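Side-chain contacts in lipoprotein, putative (Bacillus anthracis, PDB 4O4A), which is of unknown function but is probably a membrane-anchored lipoprotein of the cell envelope that may bind lipid: residues V44-P49 with S61-A66; D68-T73 with E151-D156; W117-A122 with D156-I161. All blocks are in the same frame, centred on the assembly; numbering follows the deposited sequence.

Contact 1 of 3, residues V44-P49 with S61-A66; sequences VVYNVP and SVVTFA
Val44 reaches Val63 and Phe65 with a single methyl, CG2. That carbon lies 3.5 Å from Phe65 CE1 and the same 3.5 Å from Phe65 CZ, meeting the ring obliquely. The two side chains cross at about a right angle. Val44 CG2 also meets Val63 CG1 at 3.9 Å. No hydrogen bond links the two segments, and the contact is apolar throughout, except that Tyr46 brings its OH to 4.4 Å from Val63 CG2, a loose approach of the phenol to the other methyl of the same valine. Placement follows from the torsions: with Val44 CG1 anti to the backbone N (chi1 -178°), CG2 is left beside that nitrogen and becomes the methyl that faces Phe65. Val63 CG1 sits 3.9 Å above the plane of the Phe65 ring, offset toward its rim, so one face of the ring is packed by Val63, two residues earlier in the chain, while CE1 and CZ meet Val44. In the next shell, Phe65 also packs on Ile34 of strand 30-35, and Leu54, from the connecting loop, touches both Tyr46 and Val63. All four residues that touch are buried. Val44 lies at the end of strand 40-45, in a mixed sheet with strands 70-72, 117-126 and 104-114, whereas Val63 belongs to strand 60-64 of a second mixed sheet and Phe65 follows that strand. The contact joins the two sheets through side chains between them, in a sandwich-like way. On strand 40-45 the next residue, Val45, instead packs on Leu157 and Ile161 of helix 149-166, which covers the other face of the sheet.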
ATOM      1  N   VAL B  44       3.304  15.906  23.392  1.00 39.23           N
ATOM      2  CA  VAL B  44       3.054  16.908  24.407  1.00 39.53           C
ATOM      3  C   VAL B  44       3.764  18.149  23.939  1.00 39.17           C
ATOM      4  O   VAL B  44       4.945  18.087  23.580  1.00 45.01           O
ATOM      5  CB  VAL B  44       3.638  16.520  25.766  1.00 40.20           C
ATOM      6  CG1 VAL B  44       3.300  17.591  26.793  1.00 42.14           C
ATOM      7  CG2 VAL B  44       3.089  15.186  26.223  1.00 38.18           C
ATOM      8  N   VAL B  45       3.066  19.270  23.903  1.00 38.34           N
ATOM      9  CA  VAL B  45       3.695  20.516  23.475  1.00 39.83           C
ATOM     10  C   VAL B  45       3.581  21.512  24.600  1.00 41.06           C
ATOM     11  O   VAL B  45       2.495  21.744  25.123  1.00 41.83           O
ATOM     12  CB  VAL B  45       3.054  21.090  22.219  1.00 40.92           C
ATOM     13  CG1 VAL B  45       3.782  22.368  21.800  1.00 43.04           C
ATOM     14  CG2 VAL B  45       3.091  20.073  21.096  1.00 40.82           C
ATOM     15  N   TYR B  46       4.712  22.092  24.967  1.00 41.34           N
ATOM     16  CA  TYR B  46       4.766  23.031  26.072  1.00 42.81           C
ATOM     17  C   TYR B  46       4.864  24.480  25.617  1.00 45.66           C
ATOM     18  O   TYR B  46       5.032  24.782  24.429  1.00 45.14           O
ATOM     19  CB  TYR B  46       5.985  22.713  26.944  1.00 42.64           C
ATOM     20  CG  TYR B  46       5.918  21.373  27.653  1.00 40.93           C
ATOM     21  CD1 TYR B  46       6.248  20.204  26.992  1.00 40.68           C
ATOM     22  CD2 TYR B  46       5.554  21.294  28.990  1.00 40.00           C
ATOM     23  CE1 TYR B  46       6.190  18.983  27.638  1.00 39.33           C
ATOM     24  CE2 TYR B  46       5.495  20.087  29.648  1.00 40.70           C
ATOM     25  CZ  TYR B  46       5.814  18.930  28.962  1.00 40.45           C
ATOM     26  OH  TYR B  46       5.779  17.725  29.623  1.00 39.69           O
ATOM     27  N   ASN B  47       4.743  25.369  26.595  1.00 46.51           N
ATOM     28  CA  ASN B  47       4.859  26.791  26.382  1.00 48.35           C
ATOM     29  C   ASN B  47       3.872  27.326  25.349  1.00 50.47           C
ATOM     30  O   ASN B  47       4.182  28.240  24.608  1.00 51.89           O
ATOM     31  CB  ASN B  47       6.285  27.128  25.972  1.00 47.77           C
ATOM     32  CG  ASN B  47       6.590  28.592  26.113  1.00 49.88           C
ATOM     33  OD1 ASN B  47       6.114  29.253  27.037  1.00 50.15           O
ATOM     34  ND2 ASN B  47       7.395  29.110  25.208  1.00 51.35           N
ATOM     35  N   VAL B  48       2.676  26.754  25.322  1.00 50.60           N
ATOM     36  CA  VAL B  48       1.631  27.205  24.416  1.00 53.58           C
ATOM     37  C   VAL B  48       0.755  28.194  25.182  1.00 56.88           C
ATOM     38  O   VAL B  48       0.016  27.802  26.087  1.00 58.36           O
ATOM     39  CB  VAL B  48       0.771  26.035  23.938  1.00 52.34           C
ATOM     40  CG1 VAL B  48      -0.336  26.517  23.011  1.00 54.32           C
ATOM     41  CG2 VAL B  48       1.642  25.007  23.241  1.00 50.80           C
ATOM     42  N   PRO B  49       0.820  29.474  24.820  1.00 60.26           N
ATOM     43  CA  PRO B  49       0.035  30.463  25.553  1.00 64.66           C
ATOM     44  C   PRO B  49      -1.460  30.287  25.337  1.00 64.81           C
ATOM     45  O   PRO B  49      -1.895  29.989  24.227  1.00 63.90           O
ATOM     46  CB  PRO B  49       0.511  31.796  24.968  1.00 67.84           C
ATOM     47  CG  PRO B  49       0.962  31.455  23.584  1.00 68.21           C
ATOM     48  CD  PRO B  49       1.492  30.053  23.645  1.00 63.54           C
ATOM     49  N   SER B  61       3.405  16.486  38.022  1.00 43.16           N
ATOM     50  CA  SER B  61       2.695  17.317  37.057  1.00 45.15           C
ATOM     51  C   SER B  61       1.862  16.318  36.305  1.00 41.11           C
ATOM     52  O   SER B  61       2.289  15.184  36.113  1.00 39.86           O
ATOM     53  CB  SER B  61       3.647  18.029  36.099  1.00 49.41           C
ATOM     54  OG  SER B  61       4.512  18.907  36.786  1.00 52.41           O
ATOM     55  N   VAL B  62       0.677  16.709  35.876  1.00 41.34           N
ATOM     56  CA  VAL B  62      -0.212  15.751  35.223  1.00 40.43           C
ATOM     57  C   VAL B  62      -0.504  16.115  33.790  1.00 37.85           C
ATOM     58  O   VAL B  62      -1.080  17.153  33.524  1.00 36.96           O
ATOM     59  CB  VAL B  62      -1.555  15.646  35.968  1.00 41.95           C
ATOM     60  CG1 VAL B  62      -2.416  14.543  35.370  1.00 41.02           C
ATOM     61  CG2 VAL B  62      -1.325  15.370  37.439  1.00 43.73           C
ATOM     62  N   VAL B  63      -0.113  15.231  32.879  1.00 37.22           N
ATOM     63  CA  VAL B  63      -0.364  15.414  31.468  1.00 38.39           C
ATOM     64  C   VAL B  63      -1.541  14.552  31.098  1.00 40.32           C
ATOM     65  O   VAL B  63      -1.501  13.341  31.272  1.00 41.71           O
ATOM     66  CB  VAL B  63       0.833  15.002  30.602  1.00 39.06           C
ATOM     67  CG1 VAL B  63       0.450  15.027  29.128  1.00 43.44           C
ATOM     68  CG2 VAL B  63       2.015  15.919  30.851  1.00 39.16           C
ATOM     69  N   THR B  64      -2.593  15.186  30.594  1.00 45.20           N
ATOM     70  CA  THR B  64      -3.791  14.486  30.169  1.00 45.64           C
ATOM     71  C   THR B  64      -3.883  14.586  28.677  1.00 46.49           C
ATOM     72  O   THR B  64      -4.001  15.679  28.133  1.00 53.60           O
ATOM     73  CB  THR B  64      -5.055  15.102  30.766  1.00 47.84           C
ATOM     74  OG1 THR B  64      -5.061  14.892  32.180  1.00 52.25           O
ATOM     75  CG2 THR B  64      -6.279  14.451  30.184  1.00 49.95           C
ATOM     76  N   PHE B  65      -3.801  13.449  28.006  1.00 44.15           N
ATOM     77  CA  PHE B  65      -3.884  13.443  26.566  1.00 43.64           C
ATOM     78  C   PHE B  65      -5.324  13.475  26.130  1.00 44.17           C
ATOM     79  O   PHE B  65      -6.190  12.903  26.765  1.00 46.04           O
ATOM     80  CB  PHE B  65      -3.193  12.208  25.967  1.00 41.04           C
ATOM     81  CG  PHE B  65      -1.700  12.230  26.098  1.00 39.67           C
ATOM     82  CD1 PHE B  65      -0.937  13.043  25.273  1.00 41.04           C
ATOM     83  CD2 PHE B  65      -1.053  11.440  27.039  1.00 39.27           C
ATOM     84  CE1 PHE B  65       0.446  13.083  25.389  1.00 40.73           C
ATOM     85  CE2 PHE B  65       0.331  11.468  27.162  1.00 38.19           C
ATOM     86  CZ  PHE B  65       1.081  12.291  26.335  1.00 38.83           C
ATOM     87  N   ALA B  66      -5.566  14.145  25.021  1.00 44.84           N
ATOM     88  CA  ALA B  66      -6.876  14.176  24.446  1.00 46.20           C
ATOM     89  C   ALA B  66      -7.063  12.843  23.705  1.00 46.37           C
ATOM     90  O   ALA B  66      -6.127  12.049  23.572  1.00 42.20           O
ATOM     91  CB  ALA B  66      -6.991  15.343  23.487  1.00 47.58           C
TER

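Contact 2 of 3, residues D68-T73 with E151-D156; sequences DGTAVT and EKKMRD
Lys153 of helix 149-166 extends its side chain to the turn ahead of strand 70-72, where its NZ meets the backbone O of Asp68. The modelled separation of Lys153 NZ and Asp68 O is 2.3 Å, too short for a normal hydrogen bond, so its exact length is doubtful at this resolution. The lysine leaves the helix extended through its first two torsions, then bends at chi3 (-90°) and again at chi4, which turns the ammonium onto the carbonyl. Among the charges, Asp68 OD2 stands 4.8 Å from Lys153 NZ, opposite in sign but not in contact; the carboxylate makes its salt bridge with Arg160, about two helical turns further along. On the helix, Lys152 NZ and Asp156 OD2 form an i to i+4 salt bridge of 2.7 Å, using the carboxylate's syn lone pair. Within the turn, Thr70 N gives a weak hydrogen bond of 3.1 Å to Asp68 OD1, the side-chain pattern of an Asx turn, and Gly69 between them has a positive phi of 75°. Packing is slight: Thr70 OG1 comes no nearer than 4.1 Å to Lys153 NZ, and the lysine chain lies against Tyr38, Asp41 and Ile43. Lys152 meanwhile packs on Gly94 of the second subunit. The direct link is an ammonium on a backbone carbonyl; the Asp68 carboxylate, mainly engaged by Arg160, probably adds only a longer-range attraction that would favour a protonated lysine.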
ATOM      1  N   ASP B  68      -7.046  12.140  20.676  1.00 48.47           N
ATOM      2  CA  ASP B  68      -6.133  11.960  19.540  1.00 48.53           C
ATOM      3  C   ASP B  68      -4.675  11.784  19.976  1.00 46.77           C
ATOM      4  O   ASP B  68      -3.775  11.808  19.141  1.00 46.53           O
ATOM      5  CB  ASP B  68      -6.241  13.128  18.546  1.00 50.93           C
ATOM      6  CG  ASP B  68      -5.673  14.431  19.095  1.00 54.47           C
ATOM      7  OD1 ASP B  68      -5.422  14.524  20.321  1.00 53.33           O
ATOM      8  OD2 ASP B  68      -5.482  15.373  18.294  1.00 57.56           O
ATOM      9  N   GLY B  69      -4.434  11.634  21.279  1.00 45.85           N
ATOM     10  CA  GLY B  69      -3.071  11.423  21.783  1.00 41.71           C
ATOM     11  C   GLY B  69      -2.200  12.665  21.798  1.00 38.79           C
ATOM     12  O   GLY B  69      -0.982  12.595  21.755  1.00 36.30           O
ATOM     13  N   THR B  70      -2.849  13.806  21.894  1.00 39.81           N
ATOM     14  CA  THR B  70      -2.202  15.097  21.912  1.00 40.53           C
ATOM     15  C   THR B  70      -2.423  15.804  23.229  1.00 39.32           C
ATOM     16  O   THR B  70      -3.483  15.667  23.829  1.00 42.53           O
ATOM     17  CB  THR B  70      -2.886  15.940  20.851  1.00 45.55           C
ATOM     18  OG1 THR B  70      -2.631  15.367  19.565  1.00 47.65           O
ATOM     19  CG2 THR B  70      -2.437  17.361  20.892  1.00 51.90           C
ATOM     20  N   ALA B  71      -1.437  16.577  23.670  1.00 38.05           N
ATOM     21  CA  ALA B  71      -1.567  17.347  24.901  1.00 38.83           C
ATOM     22  C   ALA B  71      -0.858  18.654  24.708  1.00 40.00           C
ATOM     23  O   ALA B  71       0.293  18.691  24.304  1.00 41.62           O
ATOM     24  CB  ALA B  71      -0.986  16.608  26.075  1.00 38.06           C
ATOM     25  N   VAL B  72      -1.570  19.732  24.985  1.00 43.12           N
ATOM     26  CA  VAL B  72      -1.072  21.072  24.799  1.00 44.73           C
ATOM     27  C   VAL B  72      -1.120  21.785  26.126  1.00 44.51           C
ATOM     28  O   VAL B  72      -2.132  21.736  26.793  1.00 48.39           O
ATOM     29  CB  VAL B  72      -2.001  21.793  23.827  1.00 47.41           C
ATOM     30  CG1 VAL B  72      -1.632  23.253  23.685  1.00 51.07           C
ATOM     31  CG2 VAL B  72      -1.974  21.101  22.472  1.00 47.77           C
ATOM     32  N   THR B  73      -0.038  22.435  26.527  1.00 45.07           N
ATOM     33  CA  THR B  73      -0.034  23.146  27.805  1.00 47.22           C
ATOM     34  C   THR B  73       0.771  24.419  27.767  1.00 50.87           C
ATOM     35  O   THR B  73       1.686  24.574  26.956  1.00 51.97           O
ATOM     36  CB  THR B  73       0.538  22.287  28.957  1.00 47.35           C
ATOM     37  OG1 THR B  73       0.473  23.020  30.195  1.00 45.66           O
ATOM     38  CG2 THR B  73       1.984  21.900  28.674  1.00 48.07           C
ATOM     39  N   GLU B 151       5.585  12.423  12.524  1.00 50.08           N
ATOM     40  CA  GLU B 151       5.955  13.643  11.821  1.00 54.36           C
ATOM     41  C   GLU B 151       4.714  14.334  11.337  1.00 50.55           C
ATOM     42  O   GLU B 151       4.593  15.553  11.474  1.00 51.02           O
ATOM     43  CB  GLU B 151       6.869  13.362  10.619  1.00 59.73           C
ATOM     44  CG  GLU B 151       8.257  12.888  11.004  1.00 67.43           C
ATOM     45  CD  GLU B 151       9.071  13.949  11.733  1.00 81.04           C
ATOM     46  OE1 GLU B 151       8.736  15.157  11.654  1.00 91.70           O
ATOM     47  OE2 GLU B 151      10.067  13.577  12.386  1.00 97.71           O
ATOM     48  N   LYS B 152       3.775  13.562  10.797  1.00 48.55           N
ATOM     49  CA  LYS B 152       2.553  14.148  10.312  1.00 52.12           C
ATOM     50  C   LYS B 152       1.695  14.609  11.478  1.00 50.47           C
ATOM     51  O   LYS B 152       1.129  15.697  11.441  1.00 51.66           O
ATOM     52  CB  LYS B 152       1.747  13.175   9.454  1.00 54.54           C
ATOM     53  CG  LYS B 152       0.554  13.870   8.808  1.00 60.19           C
ATOM     54  CD  LYS B 152      -0.325  12.929   8.004  1.00 63.95           C
ATOM     55  CE  LYS B 152      -1.292  13.704   7.128  1.00 69.53           C
ATOM     56  NZ  LYS B 152      -2.081  14.711   7.871  1.00 68.71           N
ATOM     57  N   LYS B 153       1.578  13.773  12.503  1.00 48.03           N
ATOM     58  CA  LYS B 153       0.780  14.132  13.669  1.00 46.83           C
ATOM     59  C   LYS B 153       1.247  15.476  14.227  1.00 44.21           C
ATOM     60  O   LYS B 153       0.426  16.318  14.583  1.00 42.45           O
ATOM     61  CB  LYS B 153       0.850  13.041  14.740  1.00 46.83           C
ATOM     62  CG  LYS B 153       0.088  13.385  16.015  1.00 49.61           C
ATOM     63  CD  LYS B 153       0.158  12.293  17.087  1.00 52.27           C
ATOM     64  CE  LYS B 153      -0.957  11.265  16.998  1.00 54.81           C
ATOM     65  NZ  LYS B 153      -2.251  11.883  17.359  1.00 57.93           N
HETATM   66  N   MSE B 154       2.566  15.662  14.277  1.00 42.88           N
HETATM   67  CA  MSE B 154       3.175  16.890  14.787  1.00 46.87           C
HETATM   68  C   MSE B 154       2.904  18.042  13.855  1.00 48.29           C
HETATM   69  O   MSE B 154       2.543  19.145  14.275  1.00 48.76           O
HETATM   70  CB  MSE B 154       4.687  16.662  14.917  1.00 48.62           C
HETATM   71  CG  MSE B 154       5.458  17.922  15.310  1.00 53.83           C
HETATM   72 SE   MSE B 154       4.870  18.617  17.067  1.00 66.35          SE
HETATM   73  CE  MSE B 154       6.199  17.758  18.181  1.00 67.91           C
ATOM     74  N   ARG B 155       3.097  17.791  12.577  1.00 48.56           N
ATOM     75  CA  ARG B 155       2.874  18.789  11.566  1.00 51.92           C
ATOM     76  C   ARG B 155       1.469  19.341  11.726  1.00 54.26           C
ATOM     77  O   ARG B 155       1.288  20.546  11.779  1.00 60.95           O
ATOM     78  CB  ARG B 155       3.029  18.154  10.192  1.00 53.31           C
ATOM     79  CG  ARG B 155       3.130  19.159   9.082  1.00 59.41           C
ATOM     80  CD  ARG B 155       3.363  18.501   7.704  1.00 62.11           C
ATOM     81  NE  ARG B 155       4.297  17.408   7.789  1.00 58.46           N
ATOM     82  CZ  ARG B 155       4.073  16.148   7.418  1.00 58.08           C
ATOM     83  NH1 ARG B 155       2.947  15.769   6.816  1.00 60.28           N
ATOM     84  NH2 ARG B 155       5.040  15.265   7.579  1.00 54.74           N
ATOM     85  N   ASP B 156       0.484  18.448  11.842  1.00 53.13           N
ATOM     86  CA  ASP B 156      -0.913  18.843  11.981  1.00 56.20           C
ATOM     87  C   ASP B 156      -1.193  19.514  13.308  1.00 53.93           C
ATOM     88  O   ASP B 156      -1.965  20.464  13.370  1.00 62.22           O
ATOM     89  CB  ASP B 156      -1.841  17.639  11.812  1.00 59.92           C
ATOM     90  CG  ASP B 156      -1.754  17.013  10.419  1.00 66.76           C
ATOM     91  OD1 ASP B 156      -1.356  17.709   9.454  1.00 76.80           O
ATOM     92  OD2 ASP B 156      -2.096  15.817  10.280  1.00 69.88           O
TER

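Contact 3 of 3, residues W117-A122 with D156-I161; sequences WEFPFA and DLMQRI
Phe119 points from strand 117-126 toward helix 149-166 and meets Met158 and Ile161 there. Its CB leaves the strand toward the helix, and CG stands beside the backbone N, anti to the carbonyl carbon (chi1 -60°). CD1 takes the flank near Val48 and the backbone O of Tyr46. CD2, on the other side of the ring, lies 3.6 Å from the CE methyl of Met158, modelled as selenomethionine, and CE2 is 3.8 Å from that same Met158 CE. The contact is a Met-aromatic one: Met158 SE is 5.1 Å from the centroid of the Phe119 ring and 32° off its normal, an oblique approach. Here a helix lies across one face of the mixed four-stranded sheet, and Phe119 and Val45, on neighbouring strands, both face it. Bends at chi2 and chi3 fold the Met158 chain back so that its methyl reaches the ring. At the tip, CZ lies 4.4 Å from Ile161 CG2, a looser apolar contact one turn further along the helix. One face of the ring has Trp117 CD1 at 3.3 Å above its plane, offset toward the rim; Trp117 NE1 in turn is hydrogen-bonded to Asn47 O. Elsewhere Met158 packs on Arg112 and Glu114 of strand 104-114.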
ATOM      1  N   TRP B 117       8.842  32.372  18.701  1.00103.81           N
ATOM      2  CA  TRP B 117       8.332  31.675  19.881  1.00 94.61           C
ATOM      3  C   TRP B 117       8.747  30.203  19.870  1.00 85.70           C
ATOM      4  O   TRP B 117       8.563  29.509  18.872  1.00 84.75           O
ATOM      5  CB  TRP B 117       6.808  31.787  19.927  1.00 93.58           C
ATOM      6  CG  TRP B 117       6.217  31.372  21.225  1.00 90.85           C
ATOM      7  CD1 TRP B 117       5.892  30.098  21.618  1.00 87.26           C
ATOM      8  CD2 TRP B 117       5.853  32.234  22.310  1.00 91.00           C
ATOM      9  NE1 TRP B 117       5.354  30.121  22.881  1.00 86.29           N
ATOM     10  CE2 TRP B 117       5.319  31.417  23.329  1.00 88.23           C
ATOM     11  CE3 TRP B 117       5.926  33.616  22.520  1.00 92.39           C
ATOM     12  CZ2 TRP B 117       4.860  31.938  24.539  1.00 84.01           C
ATOM     13  CZ3 TRP B 117       5.468  34.130  23.727  1.00 93.00           C
ATOM     14  CH2 TRP B 117       4.942  33.290  24.720  1.00 88.63           C
ATOM     15  N   GLU B 118       9.292  29.732  20.990  1.00 78.52           N
ATOM     16  CA  GLU B 118       9.755  28.349  21.101  1.00 73.11           C
ATOM     17  C   GLU B 118       8.780  27.460  21.842  1.00 63.39           C
ATOM     18  O   GLU B 118       8.302  27.812  22.907  1.00 59.28           O
ATOM     19  CB  GLU B 118      11.093  28.298  21.810  1.00 78.83           C
ATOM     20  CG  GLU B 118      12.162  29.113  21.116  1.00 93.63           C
ATOM     21  CD  GLU B 118      13.504  29.019  21.800  1.00103.92           C
ATOM     22  OE1 GLU B 118      14.241  30.028  21.775  1.00110.56           O
ATOM     23  OE2 GLU B 118      13.810  27.956  22.379  1.00107.47           O
ATOM     24  N   PHE B 119       8.485  26.309  21.250  1.00 58.05           N
ATOM     25  CA  PHE B 119       7.603  25.330  21.845  1.00 54.56           C
ATOM     26  C   PHE B 119       8.390  24.070  22.094  1.00 51.02           C
ATOM     27  O   PHE B 119       8.694  23.342  21.152  1.00 51.93           O
ATOM     28  CB  PHE B 119       6.437  24.944  20.920  1.00 54.19           C
ATOM     29  CG  PHE B 119       5.542  26.086  20.527  1.00 55.04           C
ATOM     30  CD1 PHE B 119       4.545  26.536  21.377  1.00 53.84           C
ATOM     31  CD2 PHE B 119       5.665  26.668  19.277  1.00 58.32           C
ATOM     32  CE1 PHE B 119       3.708  27.568  20.998  1.00 56.53           C
ATOM     33  CE2 PHE B 119       4.829  27.697  18.888  1.00 60.76           C
ATOM     34  CZ  PHE B 119       3.846  28.145  19.747  1.00 60.27           C
ATOM     35  N   PRO B 120       8.741  23.805  23.352  1.00 48.24           N
ATOM     36  CA  PRO B 120       9.390  22.528  23.600  1.00 45.72           C
ATOM     37  C   PRO B 120       8.363  21.429  23.410  1.00 41.88           C
ATOM     38  O   PRO B 120       7.180  21.645  23.683  1.00 41.08           O
ATOM     39  CB  PRO B 120       9.819  22.607  25.079  1.00 45.41           C
ATOM     40  CG  PRO B 120       9.572  24.003  25.516  1.00 47.40           C
ATOM     41  CD  PRO B 120       8.573  24.601  24.572  1.00 47.94           C
ATOM     42  N   PHE B 121       8.793  20.252  22.978  1.00 41.79           N
ATOM     43  CA  PHE B 121       7.855  19.138  22.805  1.00 40.49           C
ATOM     44  C   PHE B 121       8.457  17.798  23.163  1.00 40.06           C
ATOM     45  O   PHE B 121       9.680  17.650  23.294  1.00 40.88           O
ATOM     46  CB  PHE B 121       7.389  19.067  21.366  1.00 41.74           C
ATOM     47  CG  PHE B 121       8.505  18.841  20.386  1.00 44.30           C
ATOM     48  CD1 PHE B 121       8.985  17.574  20.152  1.00 43.28           C
ATOM     49  CD2 PHE B 121       9.075  19.905  19.701  1.00 47.70           C
ATOM     50  CE1 PHE B 121      10.013  17.366  19.257  1.00 46.00           C
ATOM     51  CE2 PHE B 121      10.104  19.701  18.805  1.00 48.85           C
ATOM     52  CZ  PHE B 121      10.575  18.429  18.587  1.00 47.59           C
ATOM     53  N   ALA B 122       7.576  16.812  23.298  1.00 37.63           N
ATOM     54  CA  ALA B 122       7.985  15.472  23.606  1.00 35.68           C
ATOM     55  C   ALA B 122       7.193  14.492  22.775  1.00 36.56           C
ATOM     56  O   ALA B 122       5.980  14.635  22.602  1.00 36.96           O
ATOM     57  CB  ALA B 122       7.786  15.189  25.081  1.00 36.21           C
ATOM     58  N   ASP B 156       0.484  18.448  11.842  1.00 53.13           N
ATOM     59  CA  ASP B 156      -0.913  18.843  11.981  1.00 56.20           C
ATOM     60  C   ASP B 156      -1.193  19.514  13.308  1.00 53.93           C
ATOM     61  O   ASP B 156      -1.965  20.464  13.370  1.00 62.22           O
ATOM     62  CB  ASP B 156      -1.841  17.639  11.812  1.00 59.92           C
ATOM     63  CG  ASP B 156      -1.754  17.013  10.419  1.00 66.76           C
ATOM     64  OD1 ASP B 156      -1.356  17.709   9.454  1.00 76.80           O
ATOM     65  OD2 ASP B 156      -2.096  15.817  10.280  1.00 69.88           O
ATOM     66  N   LEU B 157      -0.561  19.037  14.365  1.00 49.74           N
ATOM     67  CA  LEU B 157      -0.782  19.604  15.690  1.00 47.45           C
ATOM     68  C   LEU B 157      -0.287  21.033  15.770  1.00 50.23           C
ATOM     69  O   LEU B 157      -0.936  21.879  16.377  1.00 50.86           O
ATOM     70  CB  LEU B 157      -0.091  18.764  16.761  1.00 43.28           C
ATOM     71  CG  LEU B 157      -0.186  19.307  18.191  1.00 44.15           C
ATOM     72  CD1 LEU B 157      -1.633  19.507  18.623  1.00 46.00           C
ATOM     73  CD2 LEU B 157       0.539  18.405  19.166  1.00 44.49           C
HETATM   74  N   MSE B 158       0.864  21.309  15.166  1.00 53.16           N
HETATM   75  CA  MSE B 158       1.411  22.662  15.178  1.00 58.49           C
HETATM   76  C   MSE B 158       0.482  23.603  14.476  1.00 62.08           C
HETATM   77  O   MSE B 158       0.292  24.739  14.914  1.00 67.89           O
HETATM   78  CB  MSE B 158       2.777  22.677  14.539  1.00 60.55           C
HETATM   79  CG  MSE B 158       3.776  22.049  15.495  1.00 64.07           C
HETATM   80 SE   MSE B 158       3.968  22.942  17.240  1.00 73.94          SE
HETATM   81  CE  MSE B 158       4.233  24.749  16.532  1.00 75.80           C
ATOM     82  N   GLN B 159      -0.126  23.139  13.396  1.00 64.13           N
ATOM     83  CA  GLN B 159      -1.056  23.958  12.671  1.00 73.51           C
ATOM     84  C   GLN B 159      -2.277  24.237  13.538  1.00 70.93           C
ATOM     85  O   GLN B 159      -2.726  25.378  13.598  1.00 75.42           O
ATOM     86  CB  GLN B 159      -1.459  23.289  11.365  1.00 82.78           C
ATOM     87  CG  GLN B 159      -2.375  24.134  10.506  1.00 91.49           C
ATOM     88  CD  GLN B 159      -2.525  23.550   9.138  1.00103.03           C
ATOM     89  OE1 GLN B 159      -2.341  24.235   8.116  1.00130.49           O
ATOM     90  NE2 GLN B 159      -2.805  22.266   9.096  1.00 99.10           N
ATOM     91  N   ARG B 160      -2.823  23.203  14.186  1.00 64.93           N
ATOM     92  CA  ARG B 160      -3.985  23.395  15.063  1.00 68.15           C
ATOM     93  C   ARG B 160      -3.652  24.387  16.153  1.00 66.16           C
ATOM     94  O   ARG B 160      -4.496  25.192  16.533  1.00 65.82           O
ATOM     95  CB  ARG B 160      -4.560  22.091  15.682  1.00 71.98           C
ATOM     96  CG  ARG B 160      -5.392  21.266  14.708  1.00 81.70           C
ATOM     97  CD  ARG B 160      -6.258  20.181  15.388  1.00 91.24           C
ATOM     98  NE  ARG B 160      -5.587  19.400  16.451  1.00 95.34           N
ATOM     99  CZ  ARG B 160      -4.769  18.361  16.240  1.00 94.04           C
ATOM    100  NH1 ARG B 160      -4.239  17.714  17.278  1.00 88.60           N
ATOM    101  NH2 ARG B 160      -4.465  17.966  15.000  1.00 93.35           N
ATOM    102  N   ILE B 161      -2.418  24.332  16.648  1.00 63.90           N
ATOM    103  CA  ILE B 161      -1.963  25.253  17.685  1.00 67.49           C
ATOM    104  C   ILE B 161      -1.926  26.689  17.179  1.00 72.28           C
ATOM    105  O   ILE B 161      -2.533  27.579  17.766  1.00 77.23           O
ATOM    106  CB  ILE B 161      -0.571  24.861  18.221  1.00 67.29           C
ATOM    107  CG1 ILE B 161      -0.686  23.605  19.091  1.00 65.95           C
ATOM    108  CG2 ILE B 161       0.019  25.989  19.056  1.00 72.28           C
ATOM    109  CD1 ILE B 161       0.638  23.067  19.584  1.00 64.49           C
TER

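Overall arrangement
From the N terminus, contact 1 comes first, closing the short connection between strands 40-45 and 60-64 and joining the two sheets. Contact 2 opens next, on strand 70-72, and closes only at the C-terminal helix 149-166, spanning a long excursion that includes the Cys103-Cys131 disulfide. Contact 3 opens within that excursion, on strand 117-126, and closes further along the same helix, so contacts 2 and 3 cross and share Asp156, whereas contact 1 precedes both in series. Strand 40-45 lies between strands 70-72 and 117-126, so all three contacts meet in one sheet, with the second sheet on one face and the helix on the other.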